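Local coordinates for protein fructokinase (Silicibacter sp., PDB 3C8U) that probably transfers a phosphate group from ATP to fructose, as a putative sugar kinase of the P-loop fold linked to fructose transport, at residues Thr37-Leu42 against Ala53-Met58; Pro17-Arg22 against Ile147-Ile152. All coordinates share one frame; numbering follows the deposited sequence. Where two conformers were deposited one is given.

Both contacts reach the same parallel sheet, whose strand order is 2-3-1-4-5, and their centres lie about 15 Å apart. Interaction 1 sets helix 36-48 against the edge strand 53-57; interaction 2 ties the loop leading into the central strand 23-28 to the start of strand 150-154. They meet directly through packing, Leu42 CD2 lying 3.7 Å from Ile152 CD1. Along the chain, interaction 1 is nested within the loop that interaction 2 closes. Interaction 1 adjoins the probable Walker A loop, Asn40 touching its residues, whereas interaction 2, centred about 17 Å from the centre of the chain, lies where strands 23-28 and 150-154 begin, at the opposite sheet end from that loop, which follows strand 23-28.

Interaction 1 (Thr37-Leu42 against Ala53-Met58); sequences TLSNPL and AEVVPM
Asn40 and Val55 bring the two backbones closest, their CA atoms 6.3 Å apart, where helix 37-42 passes over strand 53-57. The helix is kinked at Pro41, whose nitrogen cannot bond to the turn before, yet Leu42 N still reaches Leu38 O at 3.1 Å. No hydrogen bond crosses the contact; Val55 carries it by placing its two methyls against different parts of the helix. CG1, anti to the backbone N (chi1 180°), approaches Ser39 OG at 3.5 Å. CG2 instead lies against the helix backbone, 3.5 Å from Ser39 O, and also meets the amide of Asn40, with OD1 at 3.6 Å. The side chains of Asn40 and Val55 cross at about a right angle, so the amide lies across the valine branch, with OD1 as its nearest atom to CG2. The polar ends are engaged elsewhere: Ser39 OG hydrogen-bonds Glu130 OE1, and Asn40 ND2 bonds Ser36 O of the probable Walker A motif. Ser39 thus presents both an aliphatic contact and a polar link to the sheet. The helix that follows the probable P-loop packs here on the next strand in sequence, consistent with a P-loop kinase fold. Val55 also touches Ala43 one turn on, strand 126-131 pairs with strand 53-57 through Glu54 and Val56, and helix 4-14 receives Leu38 and Leu42 through Leu7.

Interaction 2 (Pro17-Arg22 against Ile147-Ile152); sequences PRQPGR and IWDVSI
Gln19 extends its amide to the carboxylate of Asp149, joining the loop before strand 23-28 to the approach to strand 150-154, neighbouring strands of the parallel sheet in this P-loop kinase fold. The side chains come from opposite directions. Gln19 is stretched out, its CG trans to N at a chi1 of -177°, which carries NE2 to 3.0 Å from Asp149 OD1. The hydrogen bond is nearly straight, with an N-H...acceptor angle of 169°, and OD1 lies almost in the amide plane of Gln19. The match is less regular at the acceptor: NE2 comes from above the carboxylate plane, and the two flat groups are turned 62° apart. Asp149 uses its other oxygen differently, OD2 accepting a hydrogen bond from Leu24 N of strand 23-28. OD1 thus holds the loop at Gln19, while OD2 holds strand 23-28 and, through water, the loop's end at Arg22. An alanine in place of Gln19 would remove the amide, and OD1 would probably lose this donor while the loop became less firmly tied to the strand. The guanidinium of Arg22 is engaged elsewhere, by hydrogen bonds to carbonyls that include Leu95 O and Cys124 O. Arg22 O and Asp149 OD2, 4.3 Å apart, are both acceptors and cannot bond each other; a water lies between them, 2.8 Å from Arg22 O and 2.7 Å from Asp149 OD2.

Interaction 1 (Thr37-Leu42 against Ala53-Met58)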
loop_
_atom_site.group_PDB
_atom_site.type_symbol
_atom_site.label_atom_id
_atom_site.label_comp_id
_atom_site.label_asym_id
_atom_site.label_seq_id
_atom_site.Cartn_x
_atom_site.Cartn_y
_atom_site.Cartn_z
ATOM N N THR A 37 10.045 0.311 -2.071
ATOM C CA THR A 37 11.492 0.497 -1.853
ATOM C C THR A 37 11.820 0.999 -0.439
ATOM O O THR A 37 12.979 0.963 0.000
ATOM C CB THR A 37 12.131 1.479 -2.863
ATOM O OG1 THR A 37 11.616 2.792 -2.642
ATOM C CG2 THR A 37 11.873 1.050 -4.285
ATOM N N LEU A 38 10.779 1.416 0.262
ATOM C CA LEU A 38 10.855 1.804 1.692
ATOM C C LEU A 38 10.339 0.684 2.627
ATOM O O LEU A 38 10.966 0.338 3.631
ATOM C CB LEU A 38 10.095 3.116 1.934
ATOM C CG LEU A 38 10.108 3.631 3.369
ATOM C CD1 LEU A 38 11.553 3.955 3.809
ATOM C CD2 LEU A 38 9.197 4.830 3.535
ATOM N N SER A 39 9.223 0.065 2.261
ATOM C CA SER A 39 8.588 -0.914 3.167
ATOM C C SER A 39 9.483 -2.115 3.440
ATOM O O SER A 39 9.610 -2.602 4.575
ATOM C CB SER A 39 7.255 -1.386 2.588
ATOM O OG SER A 39 7.423 -1.968 1.314
ATOM N N ASN A 40 10.107 -2.599 2.370
ATOM C CA ASN A 40 10.959 -3.791 2.457
ATOM C C ASN A 40 12.203 -3.603 3.355
ATOM O O ASN A 40 12.461 -4.440 4.236
ATOM C CB ASN A 40 11.283 -4.333 1.068
ATOM C CG ASN A 40 10.099 -5.049 0.490
ATOM O OD1 ASN A 40 9.821 -6.159 0.890
ATOM N ND2 ASN A 40 9.337 -4.380 -0.380
ATOM N N PRO A 41 12.955 -2.498 3.167
ATOM C CA PRO A 41 14.062 -2.273 4.073
ATOM C C PRO A 41 13.622 -2.030 5.514
ATOM O O PRO A 41 14.318 -2.413 6.438
ATOM C CB PRO A 41 14.724 -1.014 3.502
ATOM C CG PRO A 41 14.433 -1.092 2.038
ATOM C CD PRO A 41 12.995 -1.549 2.040
ATOM N N LEU A 42 12.439 -1.444 5.667
ATOM C CA LEU A 42 11.865 -1.227 7.004
ATOM C C LEU A 42 11.540 -2.560 7.658
ATOM O O LEU A 42 11.804 -2.743 8.837
ATOM C CB LEU A 42 10.618 -0.327 6.963
ATOM C CG LEU A 42 9.912 -0.169 8.330
ATOM C CD1 LEU A 42 10.796 0.566 9.354
ATOM C CD2 LEU A 42 8.543 0.508 8.207
ATOM N N ALA A 53 9.189 -9.129 10.585
ATOM C CA ALA A 53 8.268 -8.302 9.826
ATOM C C ALA A 53 8.306 -8.684 8.386
ATOM O O ALA A 53 9.328 -9.125 7.859
ATOM C CB ALA A 53 8.653 -6.809 9.961
ATOM N N GLU A 54 7.150 -8.518 7.765
ATOM C CA GLU A 54 6.970 -8.723 6.326
ATOM C C GLU A 54 6.018 -7.705 5.720
ATOM O O GLU A 54 5.161 -7.162 6.401
ATOM C CB GLU A 54 6.487 -10.145 6.069
ATOM C CG GLU A 54 7.581 -11.165 6.310
ATOM C CD GLU A 54 7.117 -12.597 6.219
ATOM O OE1 GLU A 54 6.842 -13.064 5.098
ATOM O OE2 GLU A 54 7.061 -13.263 7.271
ATOM N N VAL A 55 6.186 -7.497 4.427
ATOM C CA VAL A 55 5.390 -6.524 3.682
ATOM C C VAL A 55 4.212 -7.226 3.009
ATOM O O VAL A 55 4.388 -8.198 2.285
ATOM C CB VAL A 55 6.239 -5.745 2.646
ATOM C CG1 VAL A 55 5.343 -4.744 1.895
ATOM C CG2 VAL A 55 7.435 -5.021 3.342
ATOM N N VAL A 56 3.020 -6.699 3.264
ATOM C CA VAL A 56 1.768 -7.221 2.696
ATOM C C VAL A 56 1.170 -6.139 1.775
ATOM O O VAL A 56 0.637 -5.125 2.233
ATOM C CB VAL A 56 0.769 -7.626 3.796
ATOM C CG1 VAL A 56 -0.633 -8.039 3.154
ATOM C CG2 VAL A 56 1.358 -8.735 4.707
ATOM N N PRO A 57 1.301 -6.305 0.456
ATOM C CA PRO A 57 0.678 -5.277 -0.384
ATOM C C PRO A 57 -0.828 -5.399 -0.535
ATOM O O PRO A 57 -1.388 -6.506 -0.526
ATOM C CB PRO A 57 1.325 -5.520 -1.746
ATOM C CG PRO A 57 2.460 -6.383 -1.488
ATOM C CD PRO A 57 2.136 -7.203 -0.342
HETATM N N MSE A 58 -1.462 -4.248 -0.714
HETATM C CA MSE A 58 -2.915 -4.181 -0.978
HETATM C C MSE A 58 -3.294 -4.456 -2.433
HETATM O O MSE A 58 -4.431 -4.697 -2.721
HETATM C CB MSE A 58 -3.551 -2.874 -0.461
HETATM C CG MSE A 58 -3.435 -1.650 -1.260
HETATM SE SE MSE A 58 -4.838 -0.251 -0.810
HETATM C CE MSE A 58 -6.293 -1.000 -1.704
#

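Interaction 2 (Pro17-Arg22 against Ile147-Ile152)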
loop_
_atom_site.group_PDB
_atom_site.type_symbol
_atom_site.label_atom_id
_atom_site.label_comp_id
_atom_site.label_asym_id
_atom_site.label_seq_id
_atom_site.Cartn_x
_atom_site.Cartn_y
_atom_site.Cartn_z
ATOM N N PRO A 17 4.738 -4.217 23.024
ATOM C CA PRO A 17 5.263 -5.583 23.168
ATOM C C PRO A 17 4.284 -6.515 23.882
ATOM O O PRO A 17 4.344 -7.731 23.712
ATOM C CB PRO A 17 6.524 -5.390 24.022
ATOM C CG PRO A 17 6.764 -3.959 24.076
ATOM C CD PRO A 17 5.552 -3.225 23.735
ATOM N N ARG A 18 3.372 -5.933 24.658
ATOM C CA ARG A 18 2.441 -6.756 25.461
ATOM C C ARG A 18 1.154 -7.055 24.717
ATOM O O ARG A 18 0.298 -7.796 25.185
ATOM C CB ARG A 18 2.100 -6.068 26.775
ATOM C CG ARG A 18 3.297 -5.839 27.612
ATOM C CD ARG A 18 3.063 -6.264 28.993
ATOM N NE ARG A 18 4.195 -5.912 29.816
ATOM C CZ ARG A 18 4.334 -6.265 31.085
ATOM N NH1 ARG A 18 3.392 -6.970 31.682
ATOM N NH2 ARG A 18 5.401 -5.891 31.760
ATOM N N GLN A 19 1.036 -6.482 23.536
ATOM C CA GLN A 19 -0.214 -6.582 22.768
ATOM C C GLN A 19 -0.402 -7.989 22.167
ATOM O O GLN A 19 0.451 -8.486 21.446
ATOM C CB GLN A 19 -0.266 -5.527 21.655
ATOM C CG GLN A 19 -1.545 -5.535 20.881
ATOM C CD GLN A 19 -1.678 -4.327 19.961
ATOM O OE1 GLN A 19 -1.452 -3.177 20.376
ATOM N NE2 GLN A 19 -2.052 -4.579 18.710
ATOM N N PRO A 20 -1.527 -8.639 22.475
ATOM C CA PRO A 20 -1.725 -9.952 21.859
ATOM C C PRO A 20 -1.876 -9.898 20.352
ATOM O O PRO A 20 -2.479 -8.991 19.777
ATOM C CB PRO A 20 -3.038 -10.459 22.489
ATOM C CG PRO A 20 -3.181 -9.706 23.749
ATOM C CD PRO A 20 -2.535 -8.344 23.511
ATOM N N GLY A 21 -1.302 -10.910 19.738
ATOM C CA GLY A 21 -1.521 -11.155 18.327
ATOM C C GLY A 21 -0.520 -10.404 17.497
ATOM O O GLY A 21 0.492 -9.947 17.971
ATOM N N ARG A 22 -0.846 -10.253 16.238
ATOM C CA ARG A 22 0.078 -9.661 15.303
ATOM C C ARG A 22 -0.188 -8.161 15.211
ATOM O O ARG A 22 -1.333 -7.697 15.286
ATOM C CB ARG A 22 -0.094 -10.347 13.947
ATOM C CG ARG A 22 0.837 -9.859 12.914
ATOM C CD ARG A 22 0.672 -10.615 11.620
ATOM N NE ARG A 22 1.121 -11.996 11.717
ATOM C CZ ARG A 22 0.337 -13.058 11.664
ATOM N NH1 ARG A 22 -0.976 -12.932 11.536
ATOM N NH2 ARG A 22 0.864 -14.255 11.759
ATOM N N ILE A 147 -7.476 0.380 12.584
ATOM C CA ILE A 147 -6.911 -0.992 12.606
ATOM C C ILE A 147 -5.393 -0.967 12.778
ATOM O O ILE A 147 -4.789 -1.886 13.300
ATOM C CB ILE A 147 -7.179 -1.772 11.271
ATOM C CG1 ILE A 147 -8.666 -1.885 10.978
ATOM C CG2 ILE A 147 -6.649 -3.217 11.324
ATOM C CD1 ILE A 147 -8.922 -2.650 9.704
ATOM N N TRP A 148 -4.786 0.090 12.282
ATOM C CA TRP A 148 -3.340 0.181 12.260
ATOM C C TRP A 148 -2.799 0.389 13.678
ATOM O O TRP A 148 -3.383 1.126 14.472
ATOM C CB TRP A 148 -2.834 1.336 11.393
ATOM C CG TRP A 148 -3.418 1.477 9.987
ATOM C CD1 TRP A 148 -3.689 2.636 9.352
ATOM C CD2 TRP A 148 -3.808 0.422 9.091
ATOM N NE1 TRP A 148 -4.208 2.390 8.103
ATOM C CE2 TRP A 148 -4.275 1.032 7.910
ATOM C CE3 TRP A 148 -3.784 -0.975 9.166
ATOM C CZ2 TRP A 148 -4.733 0.297 6.819
ATOM C CZ3 TRP A 148 -4.235 -1.712 8.076
ATOM C CH2 TRP A 148 -4.699 -1.072 6.914
ATOM N N ASP A 149 -1.647 -0.220 13.968
ATOM C CA ASP A 149 -0.976 0.045 15.234
ATOM C C ASP A 149 -0.052 1.232 15.129
ATOM O O ASP A 149 0.079 2.028 16.056
ATOM C CB ASP A 149 -0.269 -1.210 15.756
ATOM C CG ASP A 149 -1.254 -2.314 16.068
ATOM O OD1 ASP A 149 -2.102 -2.152 16.984
ATOM O OD2 ASP A 149 -1.167 -3.367 15.421
ATOM N N VAL A 150 0.591 1.335 13.971
ATOM C CA VAL A 150 1.449 2.473 13.625
ATOM C C VAL A 150 1.176 2.769 12.158
ATOM O O VAL A 150 0.968 1.868 11.350
ATOM C CB VAL A 150 2.978 2.212 13.847
ATOM C CG1 VAL A 150 3.836 3.449 13.484
ATOM C CG2 VAL A 150 3.270 1.730 15.298
ATOM N N SER A 151 1.124 4.034 11.827
ATOM C CA SER A 151 0.930 4.435 10.444
ATOM C C SER A 151 1.978 5.431 9.990
ATOM O O SER A 151 2.441 6.326 10.741
ATOM C CB SER A 151 -0.469 5.001 10.241
ATOM O OG SER A 151 -0.537 6.317 10.776
ATOM N N ILE A 152 2.361 5.216 8.740
ATOM C CA ILE A 152 3.392 5.978 8.047
ATOM C C ILE A 152 2.861 6.482 6.711
ATOM O O ILE A 152 2.351 5.721 5.890
ATOM C CB ILE A 152 4.660 5.134 7.737
ATOM C CG1 ILE A 152 5.171 4.420 8.985
ATOM C CG2 ILE A 152 5.754 6.024 7.063
ATOM C CD1 ILE A 152 6.203 3.321 8.724
HETATM O O HOH W 1 -3.005 -5.398 15.402
#